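Local atomic coordinates of histidine-containing Phosphotransfer Protein type 1, MtHPt1 (Medicago truncatula, PDB entry 3US6), a protein that probably relays phosphoryl groups through a histidine, from cytokinin sensor kinases to response regulators in the plant two-component pathway. Residues R55-L60 / Q117-E122; I69-V74 / D110-C115; Q80-S85 / S96-R101. All coordinates share one frame; numbering follows the deposited sequence.

How the contacts relate
The three contacts sample one antiparallel four-helix bundle, and each pairs a different two of its helices. Contact 1 joins helix 41-64 to helix 109-142, contact 2 links the start of helix 71-88 to helix 109-142, and contact 3 ties helix 71-88 to helix 91-106. Their centres lie about 11 Å (1 and 2), 10 Å (1 and 3) and 12 Å (2 and 3) apart, and apolar side chains bridge them: Val-119 CG1 of contact 1 meets Phe-81 CE2 of contact 3 at 3.3 Å, and Leu-60 CD2 meets Val-74 CG1 of contact 2 at 3.8 Å. The predicted phosphohistidine, His-79, immediately precedes segment 80-85, so contact 3 probably adjoins the phosphotransfer site.

Contact 1. Residues R55-L60 / Q117-E122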
ATOM      1  N   ARG A  55     -11.367   4.571  -3.503  1.00 25.16           N
ATOM      2  CA  ARG A  55     -12.004   5.617  -4.281  1.00 26.47           C
ATOM      3  C   ARG A  55     -11.214   5.933  -5.540  1.00 20.63           C
ATOM      4  O   ARG A  55     -11.781   5.988  -6.619  1.00 24.07           O
ATOM      5  CB  ARG A  55     -12.182   6.893  -3.453  1.00 48.25           C
ATOM      6  CG  ARG A  55     -13.275   6.781  -2.373  1.00 93.71           C
ATOM      7  CD  ARG A  55     -13.647   8.126  -1.760  1.00122.98           C
ATOM      8  NE  ARG A  55     -12.497   8.798  -1.169  1.00139.37           N
ATOM      9  CZ  ARG A  55     -12.004   8.518   0.032  1.00148.60           C
ATOM     10  NH1 ARG A  55     -12.554   7.566   0.777  1.00151.57           N
ATOM     11  NH2 ARG A  55     -10.952   9.187   0.480  1.00150.48           N
ATOM     12  N   ILE A  56      -9.904   6.117  -5.400  1.00 21.12           N
ATOM     13  CA  ILE A  56      -9.060   6.439  -6.536  1.00 22.60           C
ATOM     14  C   ILE A  56      -9.161   5.347  -7.592  1.00 26.92           C
ATOM     15  O   ILE A  56      -9.233   5.639  -8.791  1.00 23.11           O
ATOM     16  CB  ILE A  56      -7.568   6.630  -6.090  1.00 26.83           C
ATOM     17  CG1 ILE A  56      -7.393   8.009  -5.420  1.00 34.70           C
ATOM     18  CG2 ILE A  56      -6.623   6.445  -7.275  1.00 38.81           C
ATOM     19  CD1 ILE A  56      -7.027   9.171  -6.365  1.00 45.61           C
ATOM     20  N   LEU A  57      -9.112   4.073  -7.162  1.00 20.28           N
ATOM     21  CA  LEU A  57      -9.059   2.970  -8.090  1.00 18.70           C
ATOM     22  C   LEU A  57     -10.360   2.805  -8.823  1.00 15.46           C
ATOM     23  O   LEU A  57     -10.404   2.501 -10.043  1.00 17.71           O
ATOM     24  CB  LEU A  57      -8.701   1.681  -7.350  1.00 16.95           C
ATOM     25  CG  LEU A  57      -7.238   1.660  -6.959  1.00 25.33           C
ATOM     26  CD1 LEU A  57      -7.096   0.459  -6.064  1.00 19.64           C
ATOM     27  CD2 LEU A  57      -6.316   1.551  -8.185  1.00 35.03           C
ATOM     28  N   LYS A  58     -11.446   3.031  -8.132  1.00 21.36           N
ATOM     29  CA  LYS A  58     -12.741   3.022  -8.772  1.00 19.99           C
ATOM     30  C   LYS A  58     -12.855   4.125  -9.830  1.00 19.01           C
ATOM     31  O   LYS A  58     -13.257   3.885 -10.972  1.00 22.57           O
ATOM     32  CB  LYS A  58     -13.874   3.228  -7.740  1.00 34.51           C
ATOM     33  CG  LYS A  58     -13.925   2.147  -6.667  1.00 72.53           C
ATOM     34  CD  LYS A  58     -14.958   2.426  -5.578  1.00101.09           C
ATOM     35  CE  LYS A  58     -16.345   1.919  -5.987  1.00119.05           C
ATOM     36  NZ  LYS A  58     -16.373   0.450  -6.308  1.00125.05           N
ATOM     37  N   ASP A  59     -12.433   5.344  -9.490  1.00 18.72           N
ATOM     38  CA  ASP A  59     -12.501   6.398 -10.489  1.00 21.45           C
ATOM     39  C   ASP A  59     -11.558   6.125 -11.677  1.00 20.79           C
ATOM     40  O   ASP A  59     -11.899   6.425 -12.855  1.00 20.83           O
ATOM     41  CB  ASP A  59     -12.137   7.729  -9.858  1.00 35.95           C
ATOM     42  CG  ASP A  59     -13.205   8.201  -8.908  1.00 50.78           C
ATOM     43  OD1 ASP A  59     -14.354   7.688  -9.038  1.00 51.71           O
ATOM     44  OD2 ASP A  59     -12.887   9.049  -8.033  1.00 44.35           O
ATOM     45  N   LEU A  60     -10.377   5.559 -11.411  1.00 17.67           N
ATOM     46  CA  LEU A  60      -9.406   5.321 -12.423  1.00 14.56           C
ATOM     47  C   LEU A  60      -9.885   4.233 -13.380  1.00 14.64           C
ATOM     48  O   LEU A  60      -9.673   4.419 -14.601  1.00 14.88           O
ATOM     49  CB  LEU A  60      -8.055   4.927 -11.828  1.00 18.97           C
ATOM     50  CG  LEU A  60      -7.151   6.050 -11.321  1.00 26.64           C
ATOM     51  CD1 LEU A  60      -5.906   5.449 -10.669  1.00 30.25           C
ATOM     52  CD2 LEU A  60      -6.719   6.912 -12.484  1.00 32.14           C
ATOM     53  N   GLN A 117      -4.266  -2.184 -14.270  1.00 13.22           N
ATOM     54  CA  GLN A 117      -4.544  -3.511 -13.810  1.00 10.48           C
ATOM     55  C   GLN A 117      -3.408  -3.888 -12.826  1.00 12.26           C
ATOM     56  O   GLN A 117      -3.712  -4.420 -11.733  1.00 12.82           O
ATOM     57  CB  GLN A 117      -4.661  -4.457 -15.006  1.00 13.53           C
ATOM     58  CG  GLN A 117      -4.933  -5.929 -14.661  1.00 16.29           C
ATOM     59  CD  GLN A 117      -3.722  -6.694 -14.165  1.00 14.22           C
ATOM     60  OE1 GLN A 117      -2.721  -6.746 -14.837  1.00 17.75           O
ATOM     61  NE2 GLN A 117      -3.875  -7.359 -13.029  1.00 16.36           N
ATOM     62  N   GLN A 118      -2.194  -3.511 -13.129  1.00 11.30           N
ATOM     63  CA  GLN A 118      -1.109  -3.860 -12.230  1.00 10.99           C
ATOM     64  C   GLN A 118      -1.131  -3.028 -10.947  1.00 11.26           C
ATOM     65  O   GLN A 118      -0.808  -3.550  -9.875  1.00 12.42           O
ATOM     66  CB  GLN A 118       0.235  -3.672 -12.899  1.00 12.48           C
ATOM     67  CG  GLN A 118       0.453  -4.636 -13.992  1.00 15.04           C
ATOM     68  CD  GLN A 118       0.697  -6.045 -13.445  1.00 22.33           C
ATOM     69  OE1 GLN A 118       1.670  -6.285 -12.722  1.00 22.15           O
ATOM     70  NE2 GLN A 118      -0.222  -6.992 -13.746  1.00 26.89           N
ATOM     71  N   VAL A 119      -1.428  -1.713 -11.036  1.00 10.53           N
ATOM     72  CA  VAL A 119      -1.531  -0.879  -9.818  1.00 11.59           C
ATOM     73  C   VAL A 119      -2.562  -1.451  -8.868  1.00 11.69           C
ATOM     74  O   VAL A 119      -2.382  -1.598  -7.652  1.00 11.79           O
ATOM     75  CB  VAL A 119      -2.002   0.585 -10.192  1.00 12.58           C
ATOM     76  CG1 VAL A 119      -2.265   1.407  -8.966  1.00 19.56           C
ATOM     77  CG2 VAL A 119      -0.953   1.273 -11.057  1.00 18.46           C
ATOM     78  N   LYS A 120      -3.719  -1.817  -9.426  1.00 10.38           N
ATOM     79  CA  LYS A 120      -4.794  -2.408  -8.628  1.00  9.39           C
ATOM     80  C   LYS A 120      -4.320  -3.720  -7.997  1.00  9.88           C
ATOM     81  O   LYS A 120      -4.582  -3.950  -6.806  1.00 10.69           O
ATOM     82  CB  LYS A 120      -6.064  -2.588  -9.465  1.00 10.22           C
ATOM     83  CG  LYS A 120      -7.187  -3.206  -8.643  1.00 16.35           C
ATOM     84  CD  LYS A 120      -8.520  -3.227  -9.380  1.00 20.11           C
ATOM     85  CE  LYS A 120      -9.562  -4.189  -8.661  1.00 40.21           C
ATOM     86  NZ  LYS A 120     -10.935  -4.191  -9.327  1.00 32.96           N
ATOM     87  N   GLN A 121      -3.699  -4.601  -8.781  1.00  9.68           N
ATOM     88  CA  GLN A 121      -3.204  -5.852  -8.247  1.00 10.22           C
ATOM     89  C   GLN A 121      -2.214  -5.629  -7.128  1.00  9.78           C
ATOM     90  O   GLN A 121      -2.297  -6.255  -6.065  1.00 11.16           O
ATOM     91  CB  GLN A 121      -2.620  -6.693  -9.380  1.00 11.39           C
ATOM     92  CG  GLN A 121      -2.048  -8.019  -8.960  1.00 12.45           C
ATOM     93  CD  GLN A 121      -1.661  -8.847 -10.239  1.00 31.98           C
ATOM     94  OE1 GLN A 121      -2.427  -8.937 -11.239  1.00 29.17           O
ATOM     95  NE2 GLN A 121      -0.470  -9.429 -10.215  1.00 39.74           N
ATOM     96  N   GLU A 122      -1.282  -4.703  -7.322  1.00  9.98           N
ATOM     97  CA  GLU A 122      -0.269  -4.381  -6.294  1.00  9.45           C
ATOM     98  C   GLU A 122      -0.931  -3.791  -5.037  1.00 10.04           C
ATOM     99  O   GLU A 122      -0.579  -4.153  -3.910  1.00 10.91           O
ATOM    100  CB  GLU A 122       0.797  -3.441  -6.823  1.00 10.12           C
ATOM    101  CG  GLU A 122       1.727  -4.142  -7.813  1.00  9.59           C
ATOM    102  CD  GLU A 122       2.604  -5.220  -7.205  1.00 12.35           C
ATOM    103  OE1 GLU A 122       2.873  -5.203  -5.978  1.00 13.11           O
ATOM    104  OE2 GLU A 122       3.055  -6.127  -8.001  1.00 14.11           O
TER
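Leu-57 carries this meeting of two helices almost alone, because a single methyl, CD2, makes the contact with both Val-119 and Lys-120. Its CG is anti to the carbonyl carbon (chi1 -74°), a torsion that sends the isobutyl group out across the interface. There CD2 lies 4.1 Å from Val-119 CG1, the two branched side chains meeting at a slant rather than end on. The same methyl rests against the start of Lys-120, 4.3 Å from its CB. Beyond that point Lys-120 only borders the contact: its chain is fully extended and carries the ammonium away from segment 55-60, so that the aliphatic base lines the apolar patch while the charge stays on the exposed surface. One turn further along, Leu-60 also directs its CB toward segment 117-122, but its CD1 stays 5.7 Å from Val-119 CG1, and it packs instead on Leu-116 and on Val-74 of helix 71-88. Phe-81 closes the patch from another direction, touching both Leu-57 and Val-119.

The glutamines and Glu-122 lie away from Leu-57. Gln-118 NE2 donates to Gln-117 OE1 at 2.7 Å, and Gln-117 NE2 passes the chain on to Gln-121 OE1 at 2.8 Å, while Glu-122 forms a salt bridge with Arg-92. The two segments run in opposite directions, and this division between an apolar inner stripe and a polar outer one is that of an antiparallel four-helix bundle, here the HPt domain.

Contact 2. Residues I69-V74 / D110-C115; sequences IDFKKV and DACRRC
A cysteine sulfur set at the very edge of a phenylalanine ring, nearly in its plane, is the unusual feature here: Cys-112 SG lies 83° off the normal of the Phe-71 ring and 5.2 Å from its centroid. The touching ring atom is CE1, 4.0 Å from SG. In this edge-on sulfur-aromatic contact the sulfur faces ring hydrogens, not the pi cloud, an arrangement in which weak electrostatic attraction may add to dispersion. Cys-112 turns its sulfur this way with SG anti to the carbonyl carbon (chi1 -74°).

The ring is also backed from within its own segment. Ile-69 CB stands 3.8 Å above one face, displaced toward the rim, and from there the extended end of Ile-69 runs on to segment 110-115, where CD1 approaches Cys-112 CB at 4.2 Å. One small residue thus receives both hydrophobic side chains, Ile-69 on its methylene and Phe-71 on its sulfur. The segments belong to helices 71-88 and 109-142 of the HPt four-helix bundle, and they meet near one end of it, where the chain coming from helix 41-64 turns into helix 71-88. Phe-100 and Cys-104 of helix 91-106 join the cluster, touching Cys-112 and Phe-71 respectively.

Asp-70, at the centre of an inverse gamma turn, is the N-cap that starts helix 71-88. Lys-73 N donates to Asp-70 OD1 at 3.1 Å, with an N-H...O angle of 162°, the donor arriving from above the carboxylate plane. At the periphery, Arg-113 reaches back past Ile-69, its NE standing 4.7 Å from Ile-69 CD1 and donating to the backbone oxygen of Val-64.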
ATOM      1  N   ILE A  69      -9.328   8.339 -23.416  1.00 16.54           N
ATOM      2  CA  ILE A  69      -8.948   8.588 -22.024  1.00 18.63           C
ATOM      3  C   ILE A  69      -8.601  10.058 -21.817  1.00 19.60           C
ATOM      4  O   ILE A  69      -7.844  10.648 -22.621  1.00 21.20           O
ATOM      5  CB  ILE A  69      -7.746   7.769 -21.610  1.00 16.79           C
ATOM      6  CG1 ILE A  69      -8.076   6.301 -21.714  1.00 19.31           C
ATOM      7  CG2 ILE A  69      -7.387   8.137 -20.178  1.00 16.24           C
ATOM      8  CD1 ILE A  69      -6.914   5.350 -21.301  1.00 16.37           C
ATOM      9  N   ASP A  70      -9.113  10.671 -20.748  1.00 17.33           N
ATOM     10  CA  ASP A  70      -8.691  12.000 -20.331  1.00 15.98           C
ATOM     11  C   ASP A  70      -7.379  11.828 -19.571  1.00 15.91           C
ATOM     12  O   ASP A  70      -7.370  11.585 -18.346  1.00 18.22           O
ATOM     13  CB  ASP A  70      -9.714  12.601 -19.386  1.00 21.37           C
ATOM     14  CG  ASP A  70      -9.404  14.037 -19.016  1.00 28.34           C
ATOM     15  OD1 ASP A  70      -8.214  14.475 -19.024  1.00 22.38           O
ATOM     16  OD2 ASP A  70     -10.402  14.731 -18.727  1.00 26.82           O
ATOM     17  N   PHE A  71      -6.254  11.882 -20.290  1.00 18.53           N
ATOM     18  CA  PHE A  71      -4.951  11.560 -19.706  1.00 19.22           C
ATOM     19  C   PHE A  71      -4.526  12.531 -18.613  1.00 20.32           C
ATOM     20  O   PHE A  71      -3.792  12.166 -17.708  1.00 19.21           O
ATOM     21  CB  PHE A  71      -3.845  11.501 -20.804  1.00 18.52           C
ATOM     22  CG  PHE A  71      -4.014  10.372 -21.765  1.00 18.40           C
ATOM     23  CD1 PHE A  71      -3.768   9.090 -21.387  1.00 17.99           C
ATOM     24  CD2 PHE A  71      -4.459  10.617 -23.062  1.00 19.72           C
ATOM     25  CE1 PHE A  71      -3.925   8.051 -22.233  1.00 19.22           C
ATOM     26  CE2 PHE A  71      -4.649   9.547 -23.941  1.00 20.36           C
ATOM     27  CZ  PHE A  71      -4.400   8.286 -23.524  1.00 18.52           C
ATOM     28  N   LYS A  72      -4.921  13.787 -18.752  1.00 18.22           N
ATOM     29  CA  LYS A  72      -4.615  14.805 -17.768  1.00 18.78           C
ATOM     30  C   LYS A  72      -5.244  14.467 -16.413  1.00 20.41           C
ATOM     31  O   LYS A  72      -4.563  14.463 -15.398  1.00 22.13           O
ATOM     32  CB  LYS A  72      -5.073  16.191 -18.330  1.00 22.72           C
ATOM     33  CG  LYS A  72      -4.671  17.443 -17.508  1.00 39.51           C
ATOM     34  CD  LYS A  72      -4.815  18.739 -18.366  1.00110.84           C
ATOM     35  CE  LYS A  72      -4.372  20.029 -17.665  1.00111.63           C
ATOM     36  NZ  LYS A  72      -2.907  20.071 -17.360  1.00110.82           N
ATOM     37  N   LYS A  73      -6.515  14.103 -16.435  1.00 18.26           N
ATOM     38  CA  LYS A  73      -7.238  13.808 -15.205  1.00 22.87           C
ATOM     39  C   LYS A  73      -6.722  12.502 -14.573  1.00 20.25           C
ATOM     40  O   LYS A  73      -6.498  12.418 -13.358  1.00 21.10           O
ATOM     41  CB  LYS A  73      -8.741  13.756 -15.483  1.00 26.72           C
ATOM     42  CG  LYS A  73      -9.601  13.544 -14.255  1.00 55.57           C
ATOM     43  CD  LYS A  73     -11.087  13.790 -14.529  1.00 74.98           C
ATOM     44  CE  LYS A  73     -11.836  12.480 -14.789  1.00 85.15           C
ATOM     45  NZ  LYS A  73     -11.563  11.374 -13.782  1.00 86.86           N
ATOM     46  N   VAL A  74      -6.508  11.504 -15.428  1.00 18.57           N
ATOM     47  CA  VAL A  74      -5.971  10.230 -14.978  1.00 16.60           C
ATOM     48  C   VAL A  74      -4.608  10.430 -14.365  1.00 18.09           C
ATOM     49  O   VAL A  74      -4.312   9.874 -13.295  1.00 18.08           O
ATOM     50  CB  VAL A  74      -5.944   9.193 -16.127  1.00 18.43           C
ATOM     51  CG1 VAL A  74      -5.036   8.031 -15.736  1.00 23.32           C
ATOM     52  CG2 VAL A  74      -7.364   8.798 -16.430  1.00 24.59           C
ATOM     53  N   ASP A 110      -3.771   1.371 -24.318  1.00 12.70           N
ATOM     54  CA  ASP A 110      -3.646   0.022 -23.859  1.00 12.34           C
ATOM     55  C   ASP A 110      -2.641  -0.098 -22.735  1.00 12.18           C
ATOM     56  O   ASP A 110      -2.878  -0.857 -21.803  1.00 12.27           O
ATOM     57  CB  ASP A 110      -3.219  -0.907 -25.010  1.00 12.03           C
ATOM     58  CG  ASP A 110      -4.336  -1.184 -26.011  1.00 14.33           C
ATOM     59  OD1 ASP A 110      -5.507  -0.857 -25.743  1.00 12.15           O
ATOM     60  OD2 ASP A 110      -4.019  -1.704 -27.108  1.00 15.71           O
ATOM     61  N   ALA A 111      -1.514   0.591 -22.820  1.00 13.58           N
ATOM     62  CA  ALA A 111      -0.561   0.482 -21.741  1.00 12.87           C
ATOM     63  C   ALA A 111      -1.107   1.096 -20.439  1.00 14.83           C
ATOM     64  O   ALA A 111      -0.857   0.612 -19.350  1.00 14.63           O
ATOM     65  CB  ALA A 111       0.735   1.222 -22.096  1.00 16.20           C
ATOM     66  N   CYS A 112      -1.854   2.181 -20.541  1.00 12.58           N
ATOM     67  CA  CYS A 112      -2.545   2.687 -19.353  1.00 15.98           C
ATOM     68  C   CYS A 112      -3.491   1.673 -18.740  1.00 15.04           C
ATOM     69  O   CYS A 112      -3.524   1.538 -17.512  1.00 12.93           O
ATOM     70  CB  CYS A 112      -3.319   3.953 -19.641  1.00 11.36           C
ATOM     71  SG  CYS A 112      -2.236   5.401 -19.838  1.00 16.52           S
ATOM     72  N   ARG A 113      -4.242   0.950 -19.585  1.00 11.13           N
ATOM     73  CA  ARG A 113      -5.167  -0.027 -19.056  1.00 11.12           C
ATOM     74  C   ARG A 113      -4.431  -1.173 -18.329  1.00 15.23           C
ATOM     75  O   ARG A 113      -4.794  -1.584 -17.233  1.00 13.35           O
ATOM     76  CB  ARG A 113      -6.055  -0.556 -20.164  1.00 11.34           C
ATOM     77  CG  ARG A 113      -7.044   0.506 -20.568  1.00 12.82           C
ATOM     78  CD  ARG A 113      -7.853   0.058 -21.773  1.00 11.41           C
ATOM     79  NE  ARG A 113      -8.760   1.105 -22.203  1.00 11.28           N
ATOM     80  CZ  ARG A 113      -9.416   1.111 -23.351  1.00 11.73           C
ATOM     81  NH1 ARG A 113      -9.352   0.086 -24.185  1.00 10.68           N
ATOM     82  NH2 ARG A 113     -10.173   2.120 -23.684  1.00 12.14           N
ATOM     83  N   ARG A 114      -3.381  -1.658 -18.946  1.00 11.26           N
ATOM     84  CA  ARG A 114      -2.620  -2.732 -18.350  1.00 13.76           C
ATOM     85  C   ARG A 114      -1.911  -2.291 -17.080  1.00 15.93           C
ATOM     86  O   ARG A 114      -1.841  -2.998 -16.109  1.00 14.29           O
ATOM     87  CB  ARG A 114      -1.613  -3.233 -19.348  1.00 17.48           C
ATOM     88  CG  ARG A 114      -2.254  -4.097 -20.366  1.00 22.74           C
ATOM     89  CD  ARG A 114      -1.204  -4.811 -21.165  1.00 27.90           C
ATOM     90  NE  ARG A 114      -1.198  -4.327 -22.512  1.00 44.54           N
ATOM     91  CZ  ARG A 114      -0.370  -3.435 -22.991  1.00 43.20           C
ATOM     92  NH1 ARG A 114       0.581  -2.949 -22.242  1.00 53.19           N
ATOM     93  NH2 ARG A 114      -0.485  -3.076 -24.239  1.00 32.29           N
ATOM     94  N   CYS A 115      -1.405  -1.085 -17.115  1.00 13.95           N
ATOM     95  CA  CYS A 115      -0.732  -0.593 -15.947  0.57 12.51           C
ATOM     96  C   CYS A 115      -1.716  -0.333 -14.823  1.00 13.84           C
ATOM     97  O   CYS A 115      -1.384  -0.581 -13.654  1.00 14.27           O
ATOM     98  CB  CYS A 115      -0.045   0.670 -16.296  0.57 11.71           C
ATOM     99  SG  CYS A 115       1.082   1.222 -14.997  0.57 18.71           S
TER

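Contact 3. Residues Q80-S85 / S96-R101; sequences QFKGSS and SCVAFR
Lys-82 lies along the flank of Cys-97 and Val-98 where two consecutive helices of the HPt four-helix bundle pack as an antiparallel hairpin. The axes of 80-85 and 96-101 approach to 9.2 Å, and their directions differ by 162°. Segment 80-85 follows directly on His-79, giving the run HQFKGSS characteristic of plant HPt proteins, with the predicted phosphohistidine one helical turn before Lys-82.

The lysine can be followed outward atom by atom. CB abuts CB of Cys-97 at 3.7 Å, where the backbones come nearest, and CG remains over that same methylene at 4.1 Å. CD then moves on to Val-98, 3.8 Å from its CG2, and CE presses on this methyl at 3.4 Å, tighter than ordinary carbon packing. The chain, extended thus far, bends only at its last torsion (chi4 -62°), which turns the ammonium aside from the line of the chain. NZ ends 6.0 Å from Arg-101 NH1, while Arg-101 NE forms a salt bridge with Asp-75. Arg-101 also touches His-79, and so borders the presumed phosphorylation site, consistent with a basic surface near the phosphoryl group.

On the inner side, the sulfur of Cys-97 sits in the angle between Lys-82 N and the ring of Phe-81, touching both; the ring also touches Ser-53 of helix 41-64. The sulfur approaches the ring obliquely, 43° off the normal and 4.5 Å from the centroid, with CD2 of Phe-81 the ring atom nearest to SG, at 3.7 Å.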
ATOM      1  N   GLN A  80      -1.675  11.435  -7.261  1.00 15.93           N
ATOM      2  CA  GLN A  80      -2.153  11.480  -5.891  1.00 17.91           C
ATOM      3  C   GLN A  80      -1.923  10.139  -5.193  1.00 17.23           C
ATOM      4  O   GLN A  80      -1.433  10.100  -4.091  1.00 18.41           O
ATOM      5  CB  GLN A  80      -3.626  11.888  -5.835  1.00 22.88           C
ATOM      6  CG  GLN A  80      -4.174  11.832  -4.428  1.00 33.63           C
ATOM      7  CD  GLN A  80      -5.627  12.241  -4.378  1.00 48.32           C
ATOM      8  OE1 GLN A  80      -6.017  13.230  -4.994  1.00 49.73           O
ATOM      9  NE2 GLN A  80      -6.441  11.467  -3.663  1.00 52.87           N
ATOM     10  N   PHE A  81      -2.246   9.041  -5.892  1.00 16.26           N
ATOM     11  CA  PHE A  81      -2.046   7.681  -5.343  1.00 13.37           C
ATOM     12  C   PHE A  81      -0.589   7.328  -5.186  1.00 15.36           C
ATOM     13  O   PHE A  81      -0.235   6.621  -4.242  1.00 15.29           O
ATOM     14  CB  PHE A  81      -2.691   6.718  -6.351  1.00 16.30           C
ATOM     15  CG  PHE A  81      -2.922   5.284  -5.854  1.00 16.39           C
ATOM     16  CD1 PHE A  81      -3.025   4.988  -4.518  1.00 23.19           C
ATOM     17  CD2 PHE A  81      -3.120   4.297  -6.722  1.00 21.64           C
ATOM     18  CE1 PHE A  81      -3.262   3.658  -4.125  1.00 24.40           C
ATOM     19  CE2 PHE A  81      -3.386   3.001  -6.294  1.00 24.90           C
ATOM     20  CZ  PHE A  81      -3.447   2.716  -5.009  1.00 20.37           C
ATOM     21  N   LYS A  82       0.260   7.797  -6.082  1.00 14.29           N
ATOM     22  CA  LYS A  82       1.685   7.636  -5.896  1.00 15.16           C
ATOM     23  C   LYS A  82       2.151   8.191  -4.535  1.00 16.34           C
ATOM     24  O   LYS A  82       2.914   7.541  -3.802  1.00 17.13           O
ATOM     25  CB  LYS A  82       2.417   8.330  -7.045  1.00 18.97           C
ATOM     26  CG  LYS A  82       3.913   8.069  -7.072  1.00 21.41           C
ATOM     27  CD  LYS A  82       4.609   8.855  -8.214  1.00 48.41           C
ATOM     28  CE  LYS A  82       6.095   9.054  -7.920  1.00 56.01           C
ATOM     29  NZ  LYS A  82       6.270   9.867  -6.673  1.00 65.94           N
ATOM     30  N   GLY A  83       1.700   9.394  -4.206  1.00 14.84           N
ATOM     31  CA  GLY A  83       2.099  10.086  -3.021  1.00 16.64           C
ATOM     32  C   GLY A  83       1.616   9.410  -1.762  1.00 15.69           C
ATOM     33  O   GLY A  83       2.314   9.295  -0.764  1.00 14.95           O
ATOM     34  N   SER A  84       0.370   8.989  -1.805  1.00 13.46           N
ATOM     35  CA  SER A  84      -0.230   8.392  -0.625  1.00 14.29           C
ATOM     36  C   SER A  84       0.389   7.005  -0.384  1.00 14.46           C
ATOM     37  O   SER A  84       0.730   6.680   0.750  1.00 14.11           O
ATOM     38  CB  SER A  84      -1.751   8.337  -0.760  1.00 13.96           C
ATOM     39  OG  SER A  84      -2.081   7.518  -1.815  1.00 20.57           O
ATOM     40  N   SER A  85       0.534   6.202  -1.449  1.00 13.21           N
ATOM     41  CA  SER A  85       1.180   4.941  -1.276  1.00 12.00           C
ATOM     42  C   SER A  85       2.633   5.048  -0.842  1.00 12.66           C
ATOM     43  O   SER A  85       3.062   4.317   0.054  1.00 14.75           O
ATOM     44  CB  SER A  85       1.010   4.105  -2.568  1.00 15.58           C
ATOM     45  OG  SER A  85       1.724   4.628  -3.624  1.00 15.17           O
ATOM     46  N   SER A  96       4.465   1.110  -9.405  1.00 11.48           N
ATOM     47  CA  SER A  96       3.429   0.895 -10.450  0.71 11.02           C
ATOM     48  C   SER A  96       2.801   2.197 -10.892  1.00 10.61           C
ATOM     49  O   SER A  96       2.518   2.375 -12.027  1.00 14.48           O
ATOM     50  CB  SER A  96       2.311  -0.078 -10.075  0.71 15.47           C
ATOM     51  OG  SER A  96       2.781  -1.373  -9.919  0.71 19.73           O
ATOM     52  N   CYS A  97       2.572   3.105  -9.954  1.00 12.33           N
ATOM     53  CA  CYS A  97       2.059   4.433 -10.286  1.00 12.16           C
ATOM     54  C   CYS A  97       3.044   5.232 -11.134  1.00 14.96           C
ATOM     55  O   CYS A  97       2.640   5.908 -12.059  1.00 16.22           O
ATOM     56  CB  CYS A  97       1.746   5.211  -9.002  1.00 12.59           C
ATOM     57  SG  CYS A  97       0.319   4.655  -8.106  1.00 14.22           S
ATOM     58  N   VAL A  98       4.333   5.148 -10.812  1.00 15.07           N
ATOM     59  CA  VAL A  98       5.369   5.752 -11.675  1.00 17.69           C
ATOM     60  C   VAL A  98       5.333   5.249 -13.099  1.00 19.45           C
ATOM     61  O   VAL A  98       5.358   6.031 -14.065  1.00 16.63           O
ATOM     62  CB  VAL A  98       6.776   5.555 -11.091  1.00 20.47           C
ATOM     63  CG1 VAL A  98       7.822   6.127 -12.036  1.00 20.86           C
ATOM     64  CG2 VAL A  98       6.863   6.235  -9.704  1.00 24.61           C
ATOM     65  N   ALA A  99       5.225   3.937 -13.272  1.00 15.28           N
ATOM     66  CA  ALA A  99       5.121   3.347 -14.564  1.00 15.09           C
ATOM     67  C   ALA A  99       3.859   3.875 -15.304  1.00 17.46           C
ATOM     68  O   ALA A  99       3.881   4.226 -16.473  1.00 18.83           O
ATOM     69  CB  ALA A  99       5.141   1.823 -14.446  1.00 15.87           C
ATOM     70  N   PHE A 100       2.783   3.856 -14.523  0.51 17.18           N
ATOM     71  CA  PHE A 100       1.498   4.371 -14.979  0.51 16.39           C
ATOM     72  C   PHE A 100       1.660   5.755 -15.599  0.51 16.10           C
ATOM     73  O   PHE A 100       1.345   5.960 -16.770  0.51 20.38           O
ATOM     74  CB  PHE A 100       0.508   4.436 -13.814  0.51 15.93           C
ATOM     75  CG  PHE A 100      -0.931   4.357 -14.236  0.51 16.02           C
ATOM     76  CD1 PHE A 100      -1.324   4.800 -15.488  0.51 16.66           C
ATOM     77  CD2 PHE A 100      -1.890   3.839 -13.381  0.51 11.72           C
ATOM     78  CE1 PHE A 100      -2.647   4.729 -15.879  0.51 10.39           C
ATOM     79  CE2 PHE A 100      -3.215   3.766 -13.767  0.51 16.12           C
ATOM     80  CZ  PHE A 100      -3.594   4.211 -15.018  0.51 15.00           C
ATOM     81  N   ARG A 101       2.232   6.677 -14.831  1.00 17.07           N
ATOM     82  CA  ARG A 101       2.410   8.043 -15.275  1.00 16.42           C
ATOM     83  C   ARG A 101       3.254   8.146 -16.541  1.00 14.29           C
ATOM     84  O   ARG A 101       2.967   8.982 -17.400  1.00 18.19           O
ATOM     85  CB  ARG A 101       3.086   8.911 -14.210  1.00 18.75           C
ATOM     86  CG  ARG A 101       2.252   9.036 -12.969  1.00 30.04           C
ATOM     87  CD  ARG A 101       2.792  10.180 -12.114  1.00 32.83           C
ATOM     88  NE  ARG A 101       2.411  11.494 -12.655  1.00 30.55           N
ATOM     89  CZ  ARG A 101       3.016  12.636 -12.349  1.00 48.01           C
ATOM     90  NH1 ARG A 101       4.072  12.633 -11.554  1.00 55.72           N
ATOM     91  NH2 ARG A 101       2.565  13.766 -12.846  1.00 42.96           N
TER